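Local coordinates for monoglyceride lipase (Saccharomyces cerevisiae, PDB 4ZWN), which hydrolyses monoacylglycerols, preferably those with monounsaturated chains, to glycerol and free fatty acids, and also takes part in fatty acid ethyl ester breakdown, at residues A[139-144]-A[167-172]. The protein carries 2 engineered substitutions. Numbering follows the deposited sequence.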
ATOM      1  N   PHE A 139     -12.738  -3.745   0.266  1.00 36.32           N
ATOM      2  CA  PHE A 139     -11.899  -2.952   1.156  1.00 33.84           C
ATOM      3  C   PHE A 139     -10.639  -2.491   0.433  1.00 33.09           C
ATOM      4  O   PHE A 139     -10.217  -3.107  -0.546  1.00 24.96           O
ATOM      5  CB  PHE A 139     -11.531  -3.753   2.408  1.00 35.70           C
ATOM      6  CG  PHE A 139     -12.708  -4.083   3.286  1.00 36.76           C
ATOM      7  CD1 PHE A 139     -13.445  -5.238   3.077  1.00 38.93           C
ATOM      8  CD2 PHE A 139     -13.073  -3.241   4.322  1.00 35.19           C
ATOM      9  CE1 PHE A 139     -14.528  -5.544   3.882  1.00 40.18           C
ATOM     10  CE2 PHE A 139     -14.154  -3.540   5.129  1.00 38.24           C
ATOM     11  CZ  PHE A 139     -14.882  -4.694   4.910  1.00 39.19           C
ATOM     12  N   MET A 140     -10.043  -1.405   0.918  1.00 26.56           N
ATOM     13  CA  MET A 140      -8.845  -0.852   0.299  1.00 28.69           C
ATOM     14  C   MET A 140      -7.674  -0.822   1.281  1.00 28.30           C
ATOM     15  O   MET A 140      -7.791  -0.307   2.392  1.00 33.70           O
ATOM     16  CB  MET A 140      -9.126   0.553  -0.246  1.00 26.80           C
ATOM     17  CG  MET A 140      -7.932   1.215  -0.923  1.00 26.08           C
ATOM     18  SD  MET A 140      -8.347   2.780  -1.722  1.00 30.25           S
ATOM     19  CE  MET A 140      -9.426   2.216  -3.035  1.00 30.67           C
ATOM     20  N   TRP A 141      -6.548  -1.380   0.851  1.00 25.52           N
ATOM     21  CA  TRP A 141      -5.348  -1.491   1.674  1.00 25.43           C
ATOM     22  C   TRP A 141      -4.162  -0.887   0.936  1.00 29.28           C
ATOM     23  O   TRP A 141      -4.048  -1.023  -0.279  1.00 26.42           O
ATOM     24  CB  TRP A 141      -5.078  -2.958   2.015  1.00 24.97           C
ATOM     25  CG  TRP A 141      -3.803  -3.238   2.766  1.00 28.04           C
ATOM     26  CD1 TRP A 141      -3.671  -3.410   4.114  1.00 30.31           C
ATOM     27  CD2 TRP A 141      -2.492  -3.418   2.211  1.00 27.20           C
ATOM     28  NE1 TRP A 141      -2.361  -3.672   4.433  1.00 28.23           N
ATOM     29  CE2 TRP A 141      -1.615  -3.683   3.284  1.00 25.30           C
ATOM     30  CE3 TRP A 141      -1.972  -3.374   0.912  1.00 33.32           C
ATOM     31  CZ2 TRP A 141      -0.250  -3.903   3.100  1.00 27.16           C
ATOM     32  CZ3 TRP A 141      -0.613  -3.592   0.730  1.00 30.03           C
ATOM     33  CH2 TRP A 141       0.230  -3.854   1.819  1.00 29.84           C
ATOM     34  N   GLY A 142      -3.279  -0.220   1.668  1.00 28.87           N
ATOM     35  CA  GLY A 142      -2.105   0.376   1.063  1.00 28.85           C
ATOM     36  C   GLY A 142      -0.934   0.438   2.021  1.00 31.54           C
ATOM     37  O   GLY A 142      -1.115   0.683   3.213  1.00 31.62           O
ATOM     38  N   HIS A 143       0.269   0.209   1.503  1.00 27.24           N
ATOM     39  CA  HIS A 143       1.472   0.308   2.320  1.00 29.39           C
ATOM     40  C   HIS A 143       2.358   1.467   1.877  1.00 29.55           C
ATOM     41  O   HIS A 143       2.593   1.659   0.686  1.00 29.25           O
ATOM     42  CB  HIS A 143       2.273  -0.992   2.274  1.00 29.30           C
ATOM     43  CG  HIS A 143       3.613  -0.884   2.930  1.00 30.58           C
ATOM     44  ND1 HIS A 143       3.763  -0.718   4.290  1.00 25.71           N
ATOM     45  CD2 HIS A 143       4.864  -0.890   2.411  1.00 29.51           C
ATOM     46  CE1 HIS A 143       5.048  -0.641   4.583  1.00 30.72           C
ATOM     47  NE2 HIS A 143       5.738  -0.741   3.459  1.00 39.16           N
ATOM     48  N   SER A 144       2.853   2.224   2.853  1.00 30.45           N
ATOM     49  CA  SER A 144       3.754   3.364   2.607  1.00 30.07           C
ATOM     50  C   SER A 144       3.136   4.259   1.534  1.00 31.42           C
ATOM     51  O   SER A 144       2.081   4.859   1.753  1.00 32.61           O
ATOM     52  CB  SER A 144       5.127   2.847   2.172  1.00 25.89           C
ATOM     53  OG  SER A 144       6.094   3.879   2.249  1.00 31.20           O
ATOM     54  N   ILE A 167      -7.641   0.602   5.004  1.00 32.37           N
ATOM     55  CA  ILE A 167      -6.544   0.132   5.838  1.00 26.09           C
ATOM     56  C   ILE A 167      -5.225   0.731   5.375  1.00 27.26           C
ATOM     57  O   ILE A 167      -4.852   0.607   4.207  1.00 33.33           O
ATOM     58  CB  ILE A 167      -6.437  -1.398   5.816  1.00 29.82           C
ATOM     59  CG1 ILE A 167      -7.785  -2.027   6.179  1.00 31.99           C
ATOM     60  CG2 ILE A 167      -5.333  -1.859   6.755  1.00 25.45           C
ATOM     61  CD1 ILE A 167      -7.853  -3.513   5.940  1.00 32.72           C
ATOM     62  N   GLY A 168      -4.523   1.383   6.293  1.00 22.40           N
ATOM     63  CA  GLY A 168      -3.222   1.948   5.992  1.00 23.06           C
ATOM     64  C   GLY A 168      -2.103   1.198   6.692  1.00 26.11           C
ATOM     65  O   GLY A 168      -2.184   0.921   7.888  1.00 27.84           O
ATOM     66  N   SER A 169      -1.062   0.862   5.938  1.00 26.11           N
ATOM     67  CA  SER A 169       0.114   0.205   6.491  1.00 24.48           C
ATOM     68  C   SER A 169       1.300   1.154   6.462  1.00 28.37           C
ATOM     69  O   SER A 169       1.899   1.365   5.405  1.00 28.12           O
ATOM     70  CB  SER A 169       0.443  -1.070   5.715  1.00 27.07           C
ATOM     71  OG  SER A 169       1.712  -1.580   6.088  1.00 26.60           O
ATOM     72  N   GLY A 170       1.636   1.706   7.626  1.00 29.92           N
ATOM     73  CA  GLY A 170       2.651   2.741   7.741  1.00 30.27           C
ATOM     74  C   GLY A 170       2.586   3.728   6.591  1.00 30.30           C
ATOM     75  O   GLY A 170       3.544   3.852   5.828  1.00 31.02           O
ATOM     76  N   PRO A 171       1.446   4.422   6.447  1.00 28.22           N
ATOM     77  CA  PRO A 171       1.205   5.251   5.262  1.00 29.73           C
ATOM     78  C   PRO A 171       2.215   6.382   5.123  1.00 33.33           C
ATOM     79  O   PRO A 171       2.631   6.966   6.124  1.00 31.74           O
ATOM     80  CB  PRO A 171      -0.203   5.803   5.501  1.00 29.80           C
ATOM     81  CG  PRO A 171      -0.364   5.786   6.979  1.00 28.91           C
ATOM     82  CD  PRO A 171       0.372   4.567   7.446  1.00 29.33           C
ATOM     83  N   LEU A 172       2.613   6.672   3.888  1.00 33.41           N
ATOM     84  CA  LEU A 172       3.537   7.763   3.627  1.00 30.02           C
ATOM     85  C   LEU A 172       2.834   9.098   3.805  1.00 29.14           C
ATOM     86  O   LEU A 172       2.186   9.600   2.885  1.00 28.90           O
ATOM     87  CB  LEU A 172       4.124   7.660   2.222  1.00 29.13           C
ATOM     88  CG  LEU A 172       5.048   8.803   1.792  1.00 30.30           C
ATOM     89  CD1 LEU A 172       6.257   8.891   2.700  1.00 32.62           C
ATOM     90  CD2 LEU A 172       5.478   8.624   0.351  1.00 36.44           C
TER
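With chi1 of 172° at His-143 and 169° at Ser-169, the imidazole and the hydroxyl each swing beside their own carbonyl carbon and meet on one face of the sheet. Strands 138-143 and 165-169 are parallel neighbours in the central sheet of the alpha/beta hydrolase fold, linked by a beta-alpha-beta crossover through helix 145-156. Ser-169 OG reaches the imidazole edge near the ring plane, hydrogen-bonded to His-143 ND1 at 2.9 Å; ND1 also makes a weak hydrogen bond to Ser-169 O. On the same face, Trp-141 CD1 lies 3.5 Å from Ile-167 CG2, the six-membered ring of the indole passes Ser-169 CB obliquely, and Phe-305 meets the indole edge-to-face. Replacing Trp-141 by alanine is likely to open a gap beside Ile-167 CG2 and Ser-169 CB and take an edge-to-face partner from Phe-305. Backbone bonds include Ile-167 N to Met-140 O and Ser-169 N to Gly-142 O. Ser-144, the inferred nucleophile on the GXSXG elbow, has its OG hydrogen-bonded to Asn-275 ND2 and near His-302. Two backbone hydrogen bonds tie Ser-144 to segment 167-172: its N to Ser-169 O, and Leu-172 N, above the plane of the Ser-144 carbonyl, to Ser-144 O at 2.9 Å.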